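Dihydrodipicolinate synthase (Rhodopseudomonas palustris, PDB 3DZ1) probably catalyses the condensation of pyruvate with aspartate semialdehyde to 4-hydroxy-tetrahydrodipicolinate, a step of lysine biosynthesis, as dihydrodipicolinate synthases of the DapA family do. Local coordinates at residues Ile26-Val29 with Ser30-Arg33; Asp32-Thr35 with Asp36-Glu40; Glu64-Ala67 with Thr68-Lys72; Val260-Ser263 with Val264-Val268. One frame throughout, in Å; residues are numbered along the deposited sequence.

Interaction 1 of 4, residues Ile26-Val29 with Ser30-Arg33; sequences IDDV and SIDR
Asp27 grips Ser30 with both carboxylate oxygens at the start of helix 28-40. OD1 of Asp27 accepts from Ser30 N at 3.1 Å in a nearly straight bond (160°), while Ser30 OG donates to Asp27 OD2 at 2.6 Å. Both oxygens are met from above the carboxylate plane. The side chain gets there because CG of Asp27 stands opposite its own backbone N (chi1 177°) and beside the carbonyl carbon, which lays the carboxylate over the first turn. The backbone of the same residue helps: Asp27 O takes Ile31 N at 3.2 Å. This is an N-cap, and it opens the helix of the first beta-alpha-beta crossover of the TIM barrel, between strand 11-15 and strand 45-48. With an alanine here, Ser30 N and Ser30 OG would both lose their carboxylate acceptor, and the first turn would probably fray at its buried end. One turn on, Arg33 N closes on Val29 O at 3.0 Å. The Arg33 chain bends at chi3 (-58°), and NH2 of its guanidinium meets Val29 CG1 at 3.3 Å. On the opposite flank Ile31 CD1 packs against Ile26 CG2 at 3.8 Å and lies alongside the Asp28 side chain, 3.7 Å from OD1. Outer partners fix these groups: Ser276 N binds Ser30 OG, Leu274 O receives Arg33 NH1, and Asp32 turns its carboxylate to a salt bridge with Arg69. Pro19 touches the side chains of Asp27, Ser30 and Ile31.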
loop_
_atom_site.group_PDB
_atom_site.type_symbol
_atom_site.label_atom_id
_atom_site.label_comp_id
_atom_site.label_asym_id
_atom_site.label_seq_id
_atom_site.Cartn_x
_atom_site.Cartn_y
_atom_site.Cartn_z
ATOM N N ILE A 26 17.660 8.715 -27.811
ATOM C CA ILE A 26 16.371 8.998 -28.424
ATOM C C ILE A 26 16.445 8.868 -29.945
ATOM O O ILE A 26 17.363 9.392 -30.582
ATOM C CB ILE A 26 15.905 10.414 -28.040
ATOM C CG1 ILE A 26 15.845 10.532 -26.512
ATOM C CG2 ILE A 26 14.548 10.707 -28.659
ATOM C CD1 ILE A 26 15.631 11.936 -26.007
ATOM N N ASP A 27 15.477 8.158 -30.518
ATOM C CA ASP A 27 15.415 7.939 -31.957
ATOM C C ASP A 27 14.413 8.919 -32.568
ATOM O O ASP A 27 13.225 8.621 -32.652
ATOM C CB ASP A 27 14.986 6.490 -32.222
ATOM C CG ASP A 27 14.809 6.178 -33.700
ATOM O OD1 ASP A 27 14.990 7.083 -34.542
ATOM O OD2 ASP A 27 14.479 5.014 -34.014
ATOM N N ASP A 28 14.901 10.083 -32.997
ATOM C CA ASP A 28 14.051 11.125 -33.577
ATOM C C ASP A 28 13.381 10.763 -34.895
ATOM O O ASP A 28 12.272 11.221 -35.182
ATOM C CB ASP A 28 14.849 12.418 -33.755
ATOM C CG ASP A 28 15.176 13.083 -32.434
ATOM O OD1 ASP A 28 14.240 13.331 -31.647
ATOM O OD2 ASP A 28 16.366 13.361 -32.184
ATOM N N VAL A 29 14.058 9.955 -35.701
ATOM C CA VAL A 29 13.509 9.530 -36.978
ATOM C C VAL A 29 12.210 8.763 -36.729
ATOM O O VAL A 29 11.221 8.945 -37.440
ATOM C CB VAL A 29 14.503 8.616 -37.726
ATOM C CG1 VAL A 29 13.926 8.199 -39.062
ATOM C CG2 VAL A 29 15.827 9.342 -37.920
ATOM N N SER A 30 12.226 7.904 -35.713
ATOM C CA SER A 30 11.056 7.105 -35.360
ATOM C C SER A 30 9.949 7.956 -34.748
ATOM O O SER A 30 8.767 7.650 -34.907
ATOM C CB SER A 30 11.451 5.983 -34.399
ATOM O OG SER A 30 12.136 4.955 -35.097
ATOM N N ILE A 31 10.322 9.019 -34.041
ATOM C CA ILE A 31 9.312 9.898 -33.465
ATOM C C ILE A 31 8.496 10.492 -34.613
ATOM O O ILE A 31 7.269 10.542 -34.549
ATOM C CB ILE A 31 9.949 11.035 -32.632
ATOM C CG1 ILE A 31 10.517 10.459 -31.332
ATOM C CG2 ILE A 31 8.913 12.114 -32.328
ATOM C CD1 ILE A 31 11.244 11.467 -30.469
ATOM N N ASP A 32 9.174 10.913 -35.678
ATOM C CA ASP A 32 8.479 11.492 -36.826
ATOM C C ASP A 32 7.647 10.428 -37.539
ATOM O O ASP A 32 6.519 10.682 -37.956
ATOM C CB ASP A 32 9.472 12.102 -37.826
ATOM C CG ASP A 32 10.358 13.169 -37.207
ATOM O OD1 ASP A 32 9.877 13.935 -36.345
ATOM O OD2 ASP A 32 11.540 13.251 -37.604
ATOM N N ARG A 33 8.217 9.239 -37.683
ATOM C CA ARG A 33 7.542 8.133 -38.347
ATOM C C ARG A 33 6.266 7.746 -37.591
ATOM O O ARG A 33 5.218 7.503 -38.200
ATOM C CB ARG A 33 8.494 6.943 -38.432
ATOM C CG ARG A 33 7.998 5.776 -39.255
ATOM C CD ARG A 33 9.036 4.673 -39.223
ATOM N NE ARG A 33 10.319 5.134 -39.737
ATOM C CZ ARG A 33 11.496 4.850 -39.188
ATOM N NH1 ARG A 33 11.566 4.104 -38.091
ATOM N NH2 ARG A 33 12.610 5.306 -39.743
#

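Interaction 2 of 4, residues Asp32-Thr35 with Asp36-Glu40; sequences DRLT and DFYAE
Leu34 and Tyr38, one turn apart on helix 28-40, form the close-packed side of this contact. Their side chains run the same way, with Leu34 CD2 reaching Tyr38 OH at 3.8 Å and Leu34 CB lying 4.1 Å from CE2 of the ring. Leu34 O accepts from Tyr38 N at 2.9 Å in an almost straight bond (169°) and rests over one face of the phenol, offset toward its rim. Leu34 touches Pro19, and Tyr38 touches Pro17. This helix packs outside the barrel, Tyr38 about 11 Å, side chain to side chain, from Met217, predicted to bind pyruvate. Buried Thr35 sets OG1 beside its own N, hydrogen-bonded to Ile31 O one turn back, and touches Phe70 and Arg73 of helix 60-73. Phe37 swings its ring toward Pro223 and Asp224. Another flank is polar and partly exposed: CG of Asp36 (chi1 -66°) comes within 3.1 Å of Asp32 O, which accepts from Asp36 N at 2.9 Å. The carboxylates are tied to helix 60-73, Asp36 OD2 by a salt bridge to Arg73 and Asp32 by one to Arg69. The loose end holds Ala39, whose CB stays 3.8 Å from Thr35 O, and exposed Glu40, whose side chain does not touch 32-35.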
loop_
_atom_site.group_PDB
_atom_site.type_symbol
_atom_site.label_atom_id
_atom_site.label_comp_id
_atom_site.label_asym_id
_atom_site.label_seq_id
_atom_site.Cartn_x
_atom_site.Cartn_y
_atom_site.Cartn_z
ATOM N N ASP A 32 9.174 10.913 -35.678
ATOM C CA ASP A 32 8.479 11.492 -36.826
ATOM C C ASP A 32 7.647 10.428 -37.539
ATOM O O ASP A 32 6.519 10.682 -37.956
ATOM C CB ASP A 32 9.472 12.102 -37.826
ATOM C CG ASP A 32 10.358 13.169 -37.207
ATOM O OD1 ASP A 32 9.877 13.935 -36.345
ATOM O OD2 ASP A 32 11.540 13.251 -37.604
ATOM N N ARG A 33 8.217 9.239 -37.683
ATOM C CA ARG A 33 7.542 8.133 -38.347
ATOM C C ARG A 33 6.266 7.746 -37.591
ATOM O O ARG A 33 5.218 7.503 -38.200
ATOM C CB ARG A 33 8.494 6.943 -38.432
ATOM C CG ARG A 33 7.998 5.776 -39.255
ATOM C CD ARG A 33 9.036 4.673 -39.223
ATOM N NE ARG A 33 10.319 5.134 -39.737
ATOM C CZ ARG A 33 11.496 4.850 -39.188
ATOM N NH1 ARG A 33 11.566 4.104 -38.091
ATOM N NH2 ARG A 33 12.610 5.306 -39.743
ATOM N N LEU A 34 6.362 7.677 -36.267
ATOM C CA LEU A 34 5.206 7.346 -35.438
ATOM C C LEU A 34 4.136 8.418 -35.591
ATOM O O LEU A 34 2.960 8.113 -35.772
ATOM C CB LEU A 34 5.605 7.258 -33.960
ATOM C CG LEU A 34 6.139 5.926 -33.439
ATOM C CD1 LEU A 34 6.571 6.079 -31.986
ATOM C CD2 LEU A 34 5.052 4.865 -33.568
ATOM N N THR A 35 4.557 9.676 -35.518
ATOM C CA THR A 35 3.635 10.795 -35.636
ATOM C C THR A 35 2.896 10.789 -36.969
ATOM O O THR A 35 1.679 10.987 -37.008
ATOM C CB THR A 35 4.365 12.143 -35.483
ATOM O OG1 THR A 35 5.032 12.185 -34.215
ATOM C CG2 THR A 35 3.369 13.295 -35.561
ATOM N N ASP A 36 3.630 10.577 -38.059
ATOM C CA ASP A 36 3.020 10.549 -39.390
ATOM C C ASP A 36 2.006 9.422 -39.468
ATOM O O ASP A 36 0.944 9.556 -40.088
ATOM C CB ASP A 36 4.084 10.341 -40.473
ATOM C CG ASP A 36 5.045 11.505 -40.577
ATOM O OD1 ASP A 36 4.671 12.626 -40.169
ATOM O OD2 ASP A 36 6.171 11.302 -41.080
ATOM N N PHE A 37 2.356 8.303 -38.844
ATOM C CA PHE A 37 1.499 7.128 -38.807
ATOM C C PHE A 37 0.169 7.454 -38.127
ATOM O O PHE A 37 -0.905 7.223 -38.691
ATOM C CB PHE A 37 2.197 5.996 -38.047
ATOM C CG PHE A 37 1.322 4.799 -37.817
ATOM C CD1 PHE A 37 0.931 3.991 -38.880
ATOM C CD2 PHE A 37 0.856 4.501 -36.542
ATOM C CE1 PHE A 37 0.083 2.906 -38.678
ATOM C CE2 PHE A 37 0.008 3.417 -36.330
ATOM C CZ PHE A 37 -0.379 2.619 -37.399
ATOM N N TYR A 38 0.241 7.982 -36.908
ATOM C CA TYR A 38 -0.969 8.330 -36.167
ATOM C C TYR A 38 -1.900 9.241 -36.968
ATOM O O TYR A 38 -3.118 9.061 -36.958
ATOM C CB TYR A 38 -0.620 9.026 -34.848
ATOM C CG TYR A 38 0.229 8.212 -33.895
ATOM C CD1 TYR A 38 -0.032 6.859 -33.670
ATOM C CD2 TYR A 38 1.261 8.812 -33.173
ATOM C CE1 TYR A 38 0.714 6.126 -32.742
ATOM C CE2 TYR A 38 2.010 8.092 -32.248
ATOM C CZ TYR A 38 1.733 6.752 -32.035
ATOM O OH TYR A 38 2.465 6.049 -31.106
ATOM N N ALA A 39 -1.326 10.234 -37.642
ATOM C CA ALA A 39 -2.125 11.161 -38.434
ATOM C C ALA A 39 -2.743 10.427 -39.616
ATOM O O ALA A 39 -3.931 10.580 -39.908
ATOM C CB ALA A 39 -1.260 12.307 -38.934
ATOM N N GLU A 40 -1.926 9.620 -40.283
ATOM C CA GLU A 40 -2.361 8.864 -41.452
ATOM C C GLU A 40 -3.551 7.947 -41.186
ATOM O O GLU A 40 -4.427 7.797 -42.042
ATOM C CB GLU A 40 -1.191 8.032 -41.984
ATOM C CG GLU A 40 -1.493 7.240 -43.238
ATOM C CD GLU A 40 -0.355 6.302 -43.607
ATOM O OE1 GLU A 40 -0.029 5.408 -42.791
ATOM O OE2 GLU A 40 0.219 6.459 -44.707
#

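Interaction 3 of 4, residues Glu64-Ala67 with Thr68-Lys72; sequences EAVA and TRFIK
Glu64 O is gripped twice by Thr68, by the backbone N at 3.0 Å and by the hydroxyl OG1 at 2.7 Å. The two donors reach the carbonyl oxygen from opposite faces of its plane. The hydroxyl can do this because OG1 lies beside the Thr68 backbone N (chi1 -60°), turned back along helix 60-73 toward the preceding turn. Arg69 N binds Ala65 O at 2.8 Å in the regular helical pattern, and the Arg69 side chain then bends at chi2 (87°) and leaves the helix, bound for a salt bridge with Asp32 on helix 28-40. The apolar flank is carried by Val66 and Phe70. Their side chains lie alongside one another, and Val66 CG1 meets CE2 of the phenyl ring at 3.7 Å. Beyond this pair Val66 touches Ile26, and Phe70 packs on Ile31 and Thr35. A third flank is tight: Ile71 CG1 comes to 3.0 Å from Ala67 O, which also receives Ile71 N. Ala67 and Ile71 both face Val81 of strand 78-82, so this side of the helix, that of the second crossover of the TIM barrel, rests on the barrel wall. The chemistry implies a helix with divided faces: the threonine hydroxyl finds its acceptor within the helix, the arginine's charge is probably balanced by Asp32 of helix 28-40, and the alanine and isoleucine carry hydrocarbon to the strand.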
loop_
_atom_site.group_PDB
_atom_site.type_symbol
_atom_site.label_atom_id
_atom_site.label_comp_id
_atom_site.label_asym_id
_atom_site.label_seq_id
_atom_site.Cartn_x
_atom_site.Cartn_y
_atom_site.Cartn_z
ATOM N N GLU A 64 11.977 17.501 -22.619
ATOM C CA GLU A 64 11.556 18.691 -23.342
ATOM C C GLU A 64 11.754 18.524 -24.847
ATOM O O GLU A 64 10.898 18.916 -25.639
ATOM C CB GLU A 64 12.331 19.907 -22.826
ATOM C CG GLU A 64 11.894 20.341 -21.426
ATOM C CD GLU A 64 12.866 21.305 -20.769
ATOM O OE1 GLU A 64 13.485 22.120 -21.487
ATOM O OE2 GLU A 64 13.003 21.257 -19.529
ATOM N N ALA A 65 12.876 17.926 -25.240
ATOM C CA ALA A 65 13.169 17.713 -26.655
ATOM C C ALA A 65 12.174 16.735 -27.279
ATOM O O ALA A 65 11.665 16.968 -28.371
ATOM C CB ALA A 65 14.594 17.187 -26.827
ATOM N N VAL A 66 11.895 15.640 -26.580
ATOM C CA VAL A 66 10.958 14.644 -27.086
ATOM C C VAL A 66 9.576 15.262 -27.271
ATOM O O VAL A 66 8.979 15.166 -28.346
ATOM C CB VAL A 66 10.857 13.444 -26.127
ATOM C CG1 VAL A 66 9.807 12.461 -26.626
ATOM C CG2 VAL A 66 12.213 12.754 -26.019
ATOM N N ALA A 67 9.073 15.900 -26.219
ATOM C CA ALA A 67 7.764 16.529 -26.278
ATOM C C ALA A 67 7.714 17.512 -27.440
ATOM O O ALA A 67 6.732 17.555 -28.182
ATOM C CB ALA A 67 7.472 17.249 -24.976
ATOM N N THR A 68 8.778 18.299 -27.596
ATOM C CA THR A 68 8.848 19.291 -28.670
ATOM C C THR A 68 8.856 18.653 -30.055
ATOM O O THR A 68 8.174 19.124 -30.967
ATOM C CB THR A 68 10.102 20.183 -28.534
ATOM O OG1 THR A 68 10.070 20.866 -27.277
ATOM C CG2 THR A 68 10.142 21.217 -29.642
ATOM N N ARG A 69 9.624 17.580 -30.212
ATOM C CA ARG A 69 9.705 16.886 -31.494
ATOM C C ARG A 69 8.309 16.456 -31.939
ATOM O O ARG A 69 7.923 16.660 -33.094
ATOM C CB ARG A 69 10.602 15.651 -31.374
ATOM C CG ARG A 69 10.890 14.956 -32.699
ATOM C CD ARG A 69 12.092 15.575 -33.387
ATOM N NE ARG A 69 12.347 14.992 -34.703
ATOM C CZ ARG A 69 13.437 15.234 -35.424
ATOM N NH1 ARG A 69 14.376 16.041 -34.952
ATOM N NH2 ARG A 69 13.584 14.683 -36.619
ATOM N N PHE A 70 7.557 15.856 -31.017
ATOM C CA PHE A 70 6.198 15.395 -31.302
ATOM C C PHE A 70 5.251 16.550 -31.613
ATOM O O PHE A 70 4.455 16.477 -32.553
ATOM C CB PHE A 70 5.638 14.607 -30.112
ATOM C CG PHE A 70 6.031 13.155 -30.094
ATOM C CD1 PHE A 70 5.546 12.278 -31.057
ATOM C CD2 PHE A 70 6.863 12.658 -29.095
ATOM C CE1 PHE A 70 5.880 10.923 -31.024
ATOM C CE2 PHE A 70 7.203 11.306 -29.054
ATOM C CZ PHE A 70 6.709 10.439 -30.019
ATOM N N ILE A 71 5.328 17.606 -30.809
ATOM C CA ILE A 71 4.469 18.764 -31.000
ATOM C C ILE A 71 4.665 19.389 -32.380
ATOM O O ILE A 71 3.695 19.667 -33.089
ATOM C CB ILE A 71 4.724 19.833 -29.911
ATOM C CG1 ILE A 71 4.336 19.275 -28.539
ATOM C CG2 ILE A 71 3.901 21.082 -30.196
ATOM C CD1 ILE A 71 4.668 20.192 -27.379
ATOM N N LYS A 72 5.918 19.591 -32.768
ATOM C CA LYS A 72 6.221 20.198 -34.057
ATOM C C LYS A 72 5.844 19.331 -35.254
ATOM O O LYS A 72 5.508 19.848 -36.321
ATOM C CB LYS A 72 7.708 20.551 -34.126
ATOM C CG LYS A 72 8.153 21.539 -33.057
ATOM C CD LYS A 72 7.379 22.840 -33.156
ATOM C CE LYS A 72 7.861 23.853 -32.135
ATOM N NZ LYS A 72 7.105 25.129 -32.250
#

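Interaction 4 of 4, residues Val260-Ser263 with Val264-Val268; sequences VGLS and VRKYV
The Arg265 guanidinium turns an edge, not a face, to Gly261, whose CA lies in the plane of the group. Its NH1 stands 2.7 Å from Gly261 O, but the model is overcrowded there and the detail of that approach is doubtful. The arginine runs extended from CG to NE, with CG beside its backbone N (chi1 -69°), which carries CG past Gly261 O at 3.3 Å. NE goes to a salt bridge with Glu255. A leucine in its place would leave Glu255 without that charged mate, and the tie between the two helices would probably weaken. The Tyr267 ring extends to helix 289-301, OH hydrogen-bonded to Asp296 OD1. Lys266 lies alongside Leu262, CG to CD1 at 4.2 Å; its NZ forms a salt bridge with Glu54 and hydrogen-bonds Ala279 O and Thr18 O. Ser263 OG is hydrogen-bonded to Ala285 O and Gln280 OE1. Val260 and Val264 cross at an angle, CG1 of the first 3.8 Å from CG2 of the second; Val260 also packs on Pro174 of the second subunit. The backbone bonds vary: Lys266 N to Leu262 O is nearly linear (174°), Tyr267 N to Ser263 O bent (147°). Helix 260-271 follows the eight-stranded barrel, one of the C-terminal helices of the DapA fold.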
loop_
_atom_site.group_PDB
_atom_site.type_symbol
_atom_site.label_atom_id
_atom_site.label_comp_id
_atom_site.label_asym_id
_atom_site.label_seq_id
_atom_site.Cartn_x
_atom_site.Cartn_y
_atom_site.Cartn_z
ATOM N N VAL A 260 5.491 -5.965 -18.939
ATOM C CA VAL A 260 5.568 -6.654 -20.221
ATOM C C VAL A 260 4.880 -5.839 -21.316
ATOM O O VAL A 260 5.256 -5.910 -22.486
ATOM C CB VAL A 260 4.887 -8.041 -20.142
ATOM C CG1 VAL A 260 5.014 -8.762 -21.475
ATOM C CG2 VAL A 260 5.507 -8.863 -19.028
ATOM N N GLY A 261 3.878 -5.062 -20.916
ATOM C CA GLY A 261 3.122 -4.246 -21.849
ATOM C C GLY A 261 3.938 -3.376 -22.785
ATOM O O GLY A 261 3.689 -3.356 -23.991
ATOM N N LEU A 262 4.906 -2.646 -22.240
ATOM C CA LEU A 262 5.746 -1.776 -23.056
ATOM C C LEU A 262 6.578 -2.603 -24.027
ATOM O O LEU A 262 6.788 -2.205 -25.172
ATOM C CB LEU A 262 6.674 -0.946 -22.167
ATOM C CG LEU A 262 7.587 0.041 -22.900
ATOM C CD1 LEU A 262 6.748 1.037 -23.693
ATOM C CD2 LEU A 262 8.457 0.766 -21.888
ATOM N N SER A 263 7.052 -3.754 -23.560
ATOM C CA SER A 263 7.852 -4.638 -24.395
ATOM C C SER A 263 7.020 -5.152 -25.556
ATOM O O SER A 263 7.523 -5.300 -26.671
ATOM C CB SER A 263 8.376 -5.822 -23.581
ATOM O OG SER A 263 9.270 -5.371 -22.579
ATOM N N VAL A 264 5.746 -5.430 -25.295
ATOM C CA VAL A 264 4.863 -5.923 -26.344
ATOM C C VAL A 264 4.613 -4.825 -27.371
ATOM O O VAL A 264 4.710 -5.061 -28.576
ATOM C CB VAL A 264 3.512 -6.408 -25.769
ATOM C CG1 VAL A 264 2.559 -6.778 -26.905
ATOM C CG2 VAL A 264 3.738 -7.617 -24.868
ATOM N N ARG A 265 4.298 -3.626 -26.884
ATOM C CA ARG A 265 4.037 -2.474 -27.751
ATOM C C ARG A 265 5.204 -2.170 -28.675
ATOM O O ARG A 265 5.040 -2.066 -29.888
ATOM C CB ARG A 265 3.788 -1.209 -26.928
ATOM C CG ARG A 265 2.499 -1.170 -26.145
ATOM C CD ARG A 265 2.430 0.122 -25.337
ATOM N NE ARG A 265 1.226 0.206 -24.520
ATOM C CZ ARG A 265 0.925 -0.634 -23.535
ATOM N NH1 ARG A 265 1.740 -1.631 -23.237
ATOM N NH2 ARG A 265 -0.195 -0.474 -22.844
ATOM N N LYS A 266 6.381 -1.990 -28.088
ATOM C CA LYS A 266 7.561 -1.666 -28.874
ATOM C C LYS A 266 7.960 -2.771 -29.842
ATOM O O LYS A 266 8.435 -2.492 -30.943
ATOM C CB LYS A 266 8.721 -1.298 -27.945
ATOM C CG LYS A 266 8.559 0.102 -27.341
ATOM C CD LYS A 266 9.840 0.590 -26.681
ATOM C CE LYS A 266 9.801 2.093 -26.470
ATOM N NZ LYS A 266 11.094 2.615 -25.953
ATOM N N TYR A 267 7.758 -4.020 -29.438
ATOM C CA TYR A 267 8.075 -5.151 -30.302
ATOM C C TYR A 267 7.196 -5.090 -31.556
ATOM O O TYR A 267 7.683 -5.220 -32.677
ATOM C CB TYR A 267 7.824 -6.467 -29.558
ATOM C CG TYR A 267 7.886 -7.696 -30.440
ATOM C CD1 TYR A 267 9.089 -8.118 -31.004
ATOM C CD2 TYR A 267 6.733 -8.428 -30.728
ATOM C CE1 TYR A 267 9.144 -9.240 -31.836
ATOM C CE2 TYR A 267 6.774 -9.549 -31.557
ATOM C CZ TYR A 267 7.982 -9.948 -32.108
ATOM O OH TYR A 267 8.026 -11.046 -32.933
ATOM N N VAL A 268 5.898 -4.882 -31.365
ATOM C CA VAL A 268 4.971 -4.821 -32.492
ATOM C C VAL A 268 5.162 -3.576 -33.363
ATOM O O VAL A 268 5.143 -3.663 -34.592
ATOM C CB VAL A 268 3.503 -4.876 -32.007
ATOM C CG1 VAL A 268 2.558 -4.741 -33.191
ATOM C CG2 VAL A 268 3.243 -6.196 -31.283
#

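Overall arrangement
Interactions 1 and 2 are successive turns of helix 28-40 and share Asp32 and Arg33; interaction 3 sits on helix 60-73. The Asp32-Arg69 salt bridge (OD2 to NH2, 2.7 Å) pins the two helices. Interaction 1 mixes exposed Val29 with buried Ser30 and Ile31, and a carboxylate cap marks it. In 2, Leu34, Thr35, Phe37 and Tyr38 are buried; in 3 the Ala67 and Ile71 side is buried on the barrel. Both 2 and 3 pair an aliphatic side chain with an aromatic one, and 3 adds a threonine hydroxyl bond to a main-chain carbonyl. Interaction 4, its centre about 17 Å from that of interaction 1, ties polar side chains to other helices and loops and, through Val260, touches the second subunit.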